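Long-range contacts in putative Acetyltransferase (Pyrococcus horikoshii, PDB 3DDD), which probably transfers acyl groups as a GNAT-family acetyltransferase, and binds coenzyme A in its first GNAT region: residues Ile80-Lys85 with Arg116-Thr121; Glu201-Gly206 with Val217-Arg222; Val146-Met151 with Pro257-Ser262. All blocks are in the same frame, centred on the assembly; numbering follows the deposited sequence. Where two conformers were deposited one is given.

Contact 1 (Ile80-Lys85 with Arg116-Thr121); sequences IFFYNK and RRKVDT. With EDO (1,2-ethanediol), chain E.
A single water links K85 to D120: it accepts from D120 N at 2.9 Å and donates weakly to K85 O at 3.4 Å. Just beside this bridge K85 O meets V119 CB at 3.9 Å, so the turn after strand 73-82 lies against the segment R116-T121, where helix 103-118 gives way to strand 121-126. The apolar part centres on F82. K118 swings over one ring face, its CE 4.0 Å from the F82 ring centroid and only 3° off the normal, a CH-pi contact. Its NZ, 4.3 Å from the same centroid, adds a cation-pi term; the bend at chi3 (-61°) brings CE over the ring centre, with NZ offset beyond it. V119 takes the ring differently, its CG1 lying 4.0 Å from F82 CD1 at the edge, near the ring plane. Q61 and R185 hold the backbone N and O of F82, and A87 and I114 touch its side chain. An ethanediol, probably from the crystallisation liquor, donates to V119 O and D120 O. This is helix-on-sheet packing typical of the GNAT fold: helix 103-118 links the parallel strands 86-94 and 121-126, and its K118 and I114 pack on F82 of strand 73-82.

Contact 2 (Glu201-Gly206 with Val217-Arg222); sequences ENEGFG and VADSPR
R222 presents its guanidinium to two glutamates in two different ways, the bend at chi3 (-86°) turning it toward both. Against E201 the flat groups are nearly coplanar, 13° apart, although the side chains themselves cross at about a right angle; R222 NH2 lies 3.0 Å from E201 OE2 in a salt bridge and donates to the syn side of E201 OE1 at 3.2 Å. E203 stands steeply turned, its carboxylate 73° from the guanidinium plane, and the E203 OE1 to R222 NH1 separation of 4.0 Å makes a long salt bridge. On the hairpin face that carries F205 and V217, these side chains lie side by side, F205 CE2 3.8 Å from V217 CB. The same two residues exchange both backbone bonds of a hydrogen-bonded antiparallel pair; past the bridged pairs, D219 N donates to E203 O at 2.8 Å. E203 and G204 form a classic beta bulge against the neighbouring strand 196-200. K226 forms a second salt bridge to E201 OE2, so an alanine at E201 would probably cost both R222 and K226 a carboxylate mate and let the guanidinium turn more freely. The paired charges of E201, E203, R222 and K226 probably offset one another and link the start of helix 221-233 to the turn before strand 204-209.

Contact 3 (Val146-Met151 with Pro257-Ser262); sequences VRYELM and PSQVTS
This is an antiparallel strand pairing interrupted by a classic beta bulge, and it joins strand 140-149 to strand 258-267. The short strand axes run at 144° to each other and approach to 4.4 Å. R147 O identifies the bulge: it accepts V260 N at 2.7 Å and, weakly, T261 N at 3.4 Å, so two residues of one strand face one of the other. V260, the extra residue, sets its CB 3.4 Å from the same R147 O. Beyond the bulge the register has shifted by one, and E149 and S258 resume as a hydrogen-bonded pair, E149 N reaching S258 O at 2.8 Å. Q259 is central to one face. Its extended chain passes between V146 and Y148: V146 CG1 meets Q259 CD at 3.7 Å, crossing at about a right angle, while Y148 CE1 touches Q259 CB at 3.6 Å with the ring turned 83° from the amide plane. The Y148 ring reaches this place because chi1 of -77° sets CG beside the backbone N; its CD1 also meets P257 CB, and I252 of helix 246-252 touches both Y148 and P257. On the other face R147, in the conformer modelled here, lies side by side with T261. T261 is about 6 Å, side chain to side chain, from S127, a coenzyme A-binding residue. Strand 258-267 also pairs with strand 121-126, and strand 140-149 with strand 238-242, consistent with two GNAT modules that each lend a strand to the other across this bulged central pair.

How the contacts relate
The three contacts are well separated: centres of contacts 1 and 2 lie 28 Å apart, those of 1 and 3 30 Å, and those of 2 and 3 21 Å, and none touches another. Contact 1 closes first along the chain, within the first GNAT region; contact 2 falls within the second, between the two segments that contact 3 brings together across 105 residues. Strand pairing connects them. Strand 73-82 of contact 1 leads through 86-94 and 121-126 to strand 258-267, while strand 212-218 of contact 2 leads through 238-242 to strand 140-149. Contact 3 joins these two series of strands, consistent with the two GNAT regions being joined through strand pairing.

Contact 1 (Ile80-Lys85 with Arg116-Thr121)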
loop_
_atom_site.group_PDB
_atom_site.type_symbol
_atom_site.label_atom_id
_atom_site.label_comp_id
_atom_site.label_asym_id
_atom_site.label_seq_id
_atom_site.Cartn_x
_atom_site.Cartn_y
_atom_site.Cartn_z
ATOM N N ILE A 80 -1.348 -10.189 2.240
ATOM C CA ILE A 80 -2.362 -10.118 1.192
ATOM C C ILE A 80 -3.558 -9.354 1.791
ATOM O O ILE A 80 -3.894 -9.530 2.970
ATOM C CB ILE A 80 -2.721 -11.524 0.618
ATOM C CG1 ILE A 80 -3.589 -11.372 -0.620
ATOM C CG2 ILE A 80 -3.366 -12.459 1.651
ATOM C CD1 ILE A 80 -3.678 -12.565 -1.427
ATOM N N PHE A 81 -4.095 -8.423 1.014
ATOM C CA PHE A 81 -5.249 -7.621 1.403
ATOM C C PHE A 81 -6.346 -7.820 0.356
ATOM O O PHE A 81 -6.138 -7.548 -0.817
ATOM C CB PHE A 81 -4.860 -6.134 1.541
ATOM C CG PHE A 81 -3.724 -5.898 2.510
ATOM C CD1 PHE A 81 -3.950 -5.906 3.871
ATOM C CD2 PHE A 81 -2.426 -5.704 2.056
ATOM C CE1 PHE A 81 -2.903 -5.724 4.765
ATOM C CE2 PHE A 81 -1.390 -5.496 2.930
ATOM C CZ PHE A 81 -1.615 -5.504 4.281
ATOM N N PHE A 82 -7.492 -8.327 0.797
ATOM C CA PHE A 82 -8.629 -8.611 -0.089
ATOM C C PHE A 82 -9.653 -7.508 -0.213
ATOM O O PHE A 82 -10.113 -6.946 0.776
ATOM C CB PHE A 82 -9.374 -9.863 0.376
ATOM C CG PHE A 82 -8.611 -11.105 0.146
ATOM C CD1 PHE A 82 -8.558 -11.658 -1.109
ATOM C CD2 PHE A 82 -7.888 -11.678 1.180
ATOM C CE1 PHE A 82 -7.801 -12.790 -1.334
ATOM C CE2 PHE A 82 -7.147 -12.790 0.978
ATOM C CZ PHE A 82 -7.100 -13.361 -0.278
ATOM N N TYR A 83 -10.006 -7.217 -1.448
ATOM C CA TYR A 83 -11.188 -6.425 -1.767
ATOM C C TYR A 83 -12.182 -7.364 -2.504
ATOM O O TYR A 83 -12.081 -8.605 -2.397
ATOM C CB TYR A 83 -10.768 -5.199 -2.582
ATOM C CG TYR A 83 -9.591 -4.508 -1.976
ATOM C CD1 TYR A 83 -9.689 -3.918 -0.726
ATOM C CD2 TYR A 83 -8.350 -4.491 -2.620
ATOM C CE1 TYR A 83 -8.610 -3.307 -0.144
ATOM C CE2 TYR A 83 -7.253 -3.862 -2.050
ATOM C CZ TYR A 83 -7.385 -3.277 -0.807
ATOM O OH TYR A 83 -6.308 -2.674 -0.221
ATOM N N ASN A 84 -13.120 -6.809 -3.253
ATOM C CA ASN A 84 -14.217 -7.630 -3.793
ATOM C C ASN A 84 -13.786 -8.420 -5.005
ATOM O O ASN A 84 -14.198 -9.552 -5.184
ATOM C CB ASN A 84 -15.438 -6.768 -4.154
ATOM C CG ASN A 84 -16.006 -6.005 -2.960
ATOM O OD1 ASN A 84 -15.697 -6.308 -1.818
ATOM N ND2 ASN A 84 -16.843 -5.012 -3.229
ATOM N N LYS A 85 -12.945 -7.814 -5.827
ATOM C CA LYS A 85 -12.596 -8.357 -7.133
ATOM C C LYS A 85 -11.122 -8.668 -7.246
ATOM O O LYS A 85 -10.702 -9.367 -8.158
ATOM C CB LYS A 85 -12.910 -7.319 -8.193
ATOM C CG LYS A 85 -14.401 -6.939 -8.326
ATOM C CD LYS A 85 -14.620 -6.055 -9.569
ATOM C CE LYS A 85 -15.947 -5.291 -9.491
ATOM N NZ LYS A 85 -15.852 -4.210 -8.453
ATOM N N ARG A 116 -5.778 -16.984 -4.741
ATOM C CA ARG A 116 -6.422 -17.668 -5.854
ATOM C C ARG A 116 -7.745 -18.354 -5.512
ATOM O O ARG A 116 -8.593 -18.502 -6.370
ATOM C CB ARG A 116 -5.497 -18.736 -6.397
ATOM C CG ARG A 116 -4.411 -18.264 -7.316
ATOM C CD ARG A 116 -3.581 -19.500 -7.757
ATOM N NE ARG A 116 -2.416 -19.184 -8.584
ATOM C CZ ARG A 116 -2.489 -18.780 -9.855
ATOM N NH1 ARG A 116 -3.663 -18.568 -10.459
ATOM N NH2 ARG A 116 -1.379 -18.549 -10.529
ATOM N N ARG A 117 -7.901 -18.827 -4.286
ATOM C CA ARG A 117 -9.163 -19.421 -3.853
ATOM C C ARG A 117 -10.272 -18.395 -3.788
ATOM O O ARG A 117 -11.437 -18.764 -3.860
ATOM C CB ARG A 117 -9.074 -19.918 -2.426
ATOM C CG ARG A 117 -8.533 -21.261 -2.152
ATOM C CD ARG A 117 -8.328 -21.340 -0.630
ATOM N NE ARG A 117 -7.218 -22.208 -0.418
ATOM C CZ ARG A 117 -6.300 -22.074 0.512
ATOM N NH1 ARG A 117 -6.360 -21.107 1.404
ATOM N NH2 ARG A 117 -5.325 -22.970 0.541
ATOM N N LYS A 118 -9.923 -17.130 -3.526
ATOM C CA LYS A 118 -10.933 -16.105 -3.281
ATOM C C LYS A 118 -11.171 -15.122 -4.441
ATOM O O LYS A 118 -12.320 -14.743 -4.711
ATOM C CB LYS A 118 -10.654 -15.361 -1.975
ATOM C CG LYS A 118 -11.968 -14.802 -1.361
ATOM C CD LYS A 118 -11.750 -13.805 -0.210
ATOM C CE LYS A 118 -11.011 -14.399 0.986
ATOM N NZ LYS A 118 -11.218 -13.529 2.192
ATOM N N VAL A 119 -10.115 -14.736 -5.145
ATOM C CA VAL A 119 -10.230 -13.744 -6.212
ATOM C C VAL A 119 -9.503 -14.142 -7.478
ATOM O O VAL A 119 -8.593 -14.957 -7.440
ATOM C CB VAL A 119 -9.700 -12.346 -5.770
ATOM C CG1 VAL A 119 -10.512 -11.813 -4.609
ATOM C CG2 VAL A 119 -8.207 -12.389 -5.432
ATOM N N ASP A 120 -9.881 -13.506 -8.592
ATOM C CA ASP A 120 -9.292 -13.798 -9.894
ATOM C C ASP A 120 -8.237 -12.800 -10.374
ATOM O O ASP A 120 -7.598 -13.000 -11.409
ATOM C CB ASP A 120 -10.405 -13.927 -10.937
ATOM C CG ASP A 120 -11.309 -15.139 -10.681
ATOM O OD1 ASP A 120 -10.876 -16.140 -10.051
ATOM O OD2 ASP A 120 -12.464 -15.074 -11.110
ATOM N N THR A 121 -8.029 -11.742 -9.627
ATOM C CA THR A 121 -6.957 -10.818 -9.944
ATOM C C THR A 121 -6.168 -10.509 -8.694
ATOM O O THR A 121 -6.738 -10.231 -7.655
ATOM C CB THR A 121 -7.502 -9.562 -10.585
ATOM O OG1 THR A 121 -8.048 -9.946 -11.845
ATOM C CG2 THR A 121 -6.377 -8.498 -10.796
HETATM C C1 EDO E . -5.599 -14.908 -8.897
HETATM O O1 EDO E . -6.403 -16.066 -9.103
HETATM C C2 EDO E . -4.500 -14.900 -9.944
HETATM O O2 EDO E . -5.055 -14.996 -11.260
HETATM O O HOH W 1 -12.490 -12.249 -8.550
#

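Contact 2 (Glu201-Gly206 with Val217-Arg222)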
loop_
_atom_site.group_PDB
_atom_site.type_symbol
_atom_site.label_atom_id
_atom_site.label_comp_id
_atom_site.label_asym_id
_atom_site.label_seq_id
_atom_site.Cartn_x
_atom_site.Cartn_y
_atom_site.Cartn_z
ATOM N N GLU A 201 -15.765 20.354 -2.610
ATOM C CA GLU A 201 -17.000 20.357 -3.381
ATOM C C GLU A 201 -17.586 18.954 -3.127
ATOM O O GLU A 201 -17.473 18.438 -1.972
ATOM C CB GLU A 201 -16.653 20.740 -4.846
ATOM C CG GLU A 201 -16.178 22.233 -4.900
ATOM C CD GLU A 201 -15.140 22.613 -5.988
ATOM O OE1 GLU A 201 -15.306 22.205 -7.162
ATOM O OE2 GLU A 201 -14.171 23.362 -5.654
ATOM N N ASN A 202 -18.174 18.323 -4.139
ATOM C CA ASN A 202 -18.375 16.869 -4.066
ATOM C C ASN A 202 -17.645 16.180 -5.209
ATOM O O ASN A 202 -18.148 15.225 -5.797
ATOM C CB ASN A 202 -19.861 16.511 -4.087
ATOM C CG ASN A 202 -20.568 16.828 -2.770
ATOM O OD1 ASN A 202 -20.066 17.607 -1.946
ATOM N ND2 ASN A 202 -21.750 16.222 -2.571
ATOM N N GLU A 203 -16.445 16.669 -5.507
ATOM C CA GLU A 203 -15.698 16.296 -6.712
ATOM C C GLU A 203 -14.323 15.722 -6.411
ATOM O O GLU A 203 -13.590 15.375 -7.328
ATOM C CB GLU A 203 -15.493 17.521 -7.611
ATOM C CG GLU A 203 -16.744 18.166 -8.218
ATOM C CD GLU A 203 -16.386 19.434 -9.012
ATOM O OE1 GLU A 203 -15.267 19.486 -9.594
ATOM O OE2 GLU A 203 -17.213 20.373 -9.052
ATOM N N GLY A 204 -13.942 15.641 -5.138
ATOM C CA GLY A 204 -12.661 15.060 -4.827
ATOM C C GLY A 204 -12.400 14.915 -3.359
ATOM O O GLY A 204 -13.054 15.548 -2.557
ATOM N N PHE A 205 -11.457 14.040 -3.028
ATOM C CA PHE A 205 -11.027 13.838 -1.654
ATOM C C PHE A 205 -9.562 13.419 -1.594
ATOM O O PHE A 205 -9.011 12.858 -2.556
ATOM C CB PHE A 205 -11.908 12.801 -0.911
ATOM C CG PHE A 205 -11.555 11.369 -1.211
ATOM C CD1 PHE A 205 -10.620 10.695 -0.446
ATOM C CD2 PHE A 205 -12.175 10.690 -2.261
ATOM C CE1 PHE A 205 -10.286 9.405 -0.717
ATOM C CE2 PHE A 205 -11.848 9.385 -2.554
ATOM C CZ PHE A 205 -10.898 8.734 -1.794
ATOM N N GLY A 206 -8.956 13.701 -0.446
ATOM C CA GLY A 206 -7.648 13.189 -0.097
ATOM C C GLY A 206 -7.610 12.755 1.358
ATOM O O GLY A 206 -8.300 13.338 2.205
ATOM N N VAL A 217 -8.082 11.443 -4.969
ATOM C CA VAL A 217 -9.001 11.229 -6.089
ATOM C C VAL A 217 -9.772 12.532 -6.365
ATOM O O VAL A 217 -10.267 13.163 -5.426
ATOM C CB VAL A 217 -9.987 10.069 -5.805
ATOM C CG1 VAL A 217 -10.932 9.816 -7.010
ATOM C CG2 VAL A 217 -9.200 8.801 -5.476
ATOM N N ALA A 218 -9.801 12.958 -7.627
ATOM C CA ALA A 218 -10.482 14.212 -8.025
ATOM C C ALA A 218 -11.007 14.151 -9.446
ATOM O O ALA A 218 -10.313 13.669 -10.340
ATOM C CB ALA A 218 -9.552 15.412 -7.899
ATOM N N ASP A 219 -12.215 14.677 -9.651
ATOM C CA ASP A 219 -12.824 14.789 -10.990
ATOM C C ASP A 219 -12.116 15.781 -11.906
ATOM O O ASP A 219 -12.328 15.726 -13.120
ATOM C CB ASP A 219 -14.303 15.231 -10.902
ATOM C CG ASP A 219 -15.281 14.063 -10.692
ATOM O OD1 ASP A 219 -14.969 12.892 -11.042
ATOM O OD2 ASP A 219 -16.402 14.337 -10.183
ATOM N N SER A 220 -11.340 16.716 -11.347
ATOM C CA SER A 220 -10.516 17.622 -12.169
ATOM C C SER A 220 -9.182 17.964 -11.535
ATOM O O SER A 220 -9.023 17.884 -10.326
ATOM C CB SER A 220 -11.258 18.928 -12.489
ATOM O OG SER A 220 -11.526 19.672 -11.325
ATOM N N PRO A 221 -8.204 18.351 -12.358
ATOM C CA PRO A 221 -6.946 18.816 -11.795
ATOM C C PRO A 221 -7.083 19.989 -10.850
ATOM O O PRO A 221 -6.318 20.068 -9.887
ATOM C CB PRO A 221 -6.139 19.217 -13.027
ATOM C CG PRO A 221 -6.704 18.340 -14.131
ATOM C CD PRO A 221 -8.172 18.319 -13.835
ATOM N N ARG A 222 -8.021 20.905 -11.103
ATOM C CA ARG A 222 -8.157 22.054 -10.201
ATOM C C ARG A 222 -8.653 21.648 -8.821
ATOM O O ARG A 222 -8.167 22.180 -7.848
ATOM C CB ARG A 222 -8.987 23.208 -10.766
ATOM C CG ARG A 222 -10.371 22.876 -11.216
ATOM C CD ARG A 222 -11.227 24.168 -11.370
ATOM N NE ARG A 222 -11.812 24.512 -10.083
ATOM C CZ ARG A 222 -12.912 23.960 -9.575
ATOM N NH1 ARG A 222 -13.600 23.032 -10.243
ATOM N NH2 ARG A 222 -13.329 24.345 -8.379
#

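Contact 3 (Val146-Met151 with Pro257-Ser262)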
loop_
_atom_site.group_PDB
_atom_site.type_symbol
_atom_site.label_atom_id
_atom_site.label_comp_id
_atom_site.label_asym_id
_atom_site.label_seq_id
_atom_site.Cartn_x
_atom_site.Cartn_y
_atom_site.Cartn_z
ATOM N N VAL A 146 4.957 6.205 -8.688
ATOM C CA VAL A 146 6.154 7.004 -8.333
ATOM C C VAL A 146 5.945 7.847 -7.073
ATOM O O VAL A 146 5.016 8.653 -6.993
ATOM C CB VAL A 146 6.592 7.882 -9.511
ATOM C CG1 VAL A 146 7.866 8.629 -9.196
ATOM C CG2 VAL A 146 6.800 7.009 -10.748
ATOM N N ARG A 147 6.815 7.637 -6.091
ATOM C CA ARG A 147 6.754 8.294 -4.789
ATOM C C ARG A 147 7.535 9.612 -4.874
ATOM O O ARG A 147 8.731 9.607 -5.191
ATOM C CB ARG A 147 7.348 7.353 -3.721
ATOM C CG ARG A 147 7.224 7.800 -2.244
ATOM C CD ARG A 147 7.879 6.758 -1.280
ATOM N NE ARG A 147 6.938 5.817 -0.637
ATOM C CZ ARG A 147 7.223 4.560 -0.257
ATOM N NH1 ARG A 147 8.434 4.012 -0.462
ATOM N NH2 ARG A 147 6.272 3.823 0.317
ATOM N N TYR A 148 6.842 10.728 -4.622
ATOM C CA TYR A 148 7.422 12.069 -4.675
ATOM C C TYR A 148 7.333 12.688 -3.312
ATOM O O TYR A 148 6.361 12.470 -2.610
ATOM C CB TYR A 148 6.669 12.972 -5.664
ATOM C CG TYR A 148 7.028 12.688 -7.105
ATOM C CD1 TYR A 148 8.210 13.170 -7.651
ATOM C CD2 TYR A 148 6.201 11.912 -7.913
ATOM C CE1 TYR A 148 8.551 12.923 -8.965
ATOM C CE2 TYR A 148 6.524 11.661 -9.235
ATOM C CZ TYR A 148 7.703 12.169 -9.754
ATOM O OH TYR A 148 8.036 11.900 -11.054
ATOM N N GLU A 149 8.352 13.461 -2.946
ATOM C CA GLU A 149 8.315 14.248 -1.735
ATOM C C GLU A 149 8.100 15.682 -2.189
ATOM O O GLU A 149 8.762 16.144 -3.117
ATOM C CB GLU A 149 9.622 14.139 -0.941
ATOM C CG GLU A 149 9.536 14.752 0.417
ATOM C CD GLU A 149 10.878 14.828 1.146
ATOM O OE1 GLU A 149 11.691 13.896 1.050
ATOM O OE2 GLU A 149 11.119 15.841 1.813
ATOM N N LEU A 150 7.187 16.370 -1.512
ATOM C CA LEU A 150 6.739 17.704 -1.870
ATOM C C LEU A 150 7.551 18.657 -0.984
ATOM O O LEU A 150 7.516 18.537 0.231
ATOM C CB LEU A 150 5.224 17.841 -1.577
ATOM C CG LEU A 150 4.228 16.825 -2.169
ATOM C CD1 LEU A 150 2.782 17.063 -1.702
ATOM C CD2 LEU A 150 4.297 16.792 -3.678
HETATM N N MSE A 151 8.329 19.537 -1.595
HETATM C CA MSE A 151 9.396 20.233 -0.875
HETATM C C MSE A 151 9.006 21.622 -0.403
HETATM O O MSE A 151 9.394 22.009 0.686
HETATM C CB MSE A 151 10.661 20.344 -1.732
HETATM C CG MSE A 151 11.268 19.001 -2.205
HETATM SE SE MSE A 151 11.386 17.611 -0.848
HETATM C CE MSE A 151 12.686 18.503 0.319
ATOM N N PRO A 257 8.769 19.137 -6.510
ATOM C CA PRO A 257 8.885 17.822 -5.907
ATOM C C PRO A 257 10.248 17.146 -6.092
ATOM O O PRO A 257 11.008 17.492 -6.976
ATOM C CB PRO A 257 7.782 17.028 -6.612
ATOM C CG PRO A 257 7.703 17.609 -7.930
ATOM C CD PRO A 257 7.944 19.103 -7.726
ATOM N N SER A 258 10.524 16.166 -5.248
ATOM C CA SER A 258 11.750 15.409 -5.282
ATOM C C SER A 258 11.343 13.956 -5.381
ATOM O O SER A 258 10.621 13.444 -4.519
ATOM C CB SER A 258 12.539 15.672 -4.002
ATOM O OG SER A 258 13.666 14.826 -3.890
ATOM N N GLN A 259 11.771 13.278 -6.444
ATOM C CA GLN A 259 11.383 11.887 -6.606
ATOM C C GLN A 259 12.079 10.995 -5.592
ATOM O O GLN A 259 13.295 10.975 -5.525
ATOM C CB GLN A 259 11.689 11.364 -8.001
ATOM C CG GLN A 259 11.220 9.892 -8.122
ATOM C CD GLN A 259 11.502 9.274 -9.450
ATOM O OE1 GLN A 259 11.241 9.873 -10.501
ATOM N NE2 GLN A 259 12.004 8.047 -9.424
ATOM N N VAL A 260 11.314 10.193 -4.868
ATOM C CA VAL A 260 11.892 9.315 -3.839
ATOM C C VAL A 260 12.212 7.936 -4.376
ATOM O O VAL A 260 13.307 7.427 -4.189
ATOM C CB VAL A 260 10.933 9.117 -2.630
ATOM C CG1 VAL A 260 11.603 8.220 -1.574
ATOM C CG2 VAL A 260 10.537 10.437 -2.047
ATOM N N THR A 261 11.219 7.299 -4.978
ATOM C CA THR A 261 11.377 5.953 -5.514
ATOM C C THR A 261 10.239 5.640 -6.466
ATOM O O THR A 261 9.262 6.359 -6.499
ATOM C CB THR A 261 11.444 4.892 -4.388
ATOM O OG1 THR A 261 11.963 3.677 -4.943
ATOM C CG2 THR A 261 10.095 4.659 -3.742
ATOM N N SER A 262 10.389 4.618 -7.296
ATOM C CA SER A 262 9.251 4.108 -8.048
ATOM C C SER A 262 9.133 2.584 -7.996
ATOM O O SER A 262 10.090 1.869 -7.767
ATOM C CB SER A 262 9.276 4.590 -9.479
ATOM O OG SER A 262 10.173 3.836 -10.225
#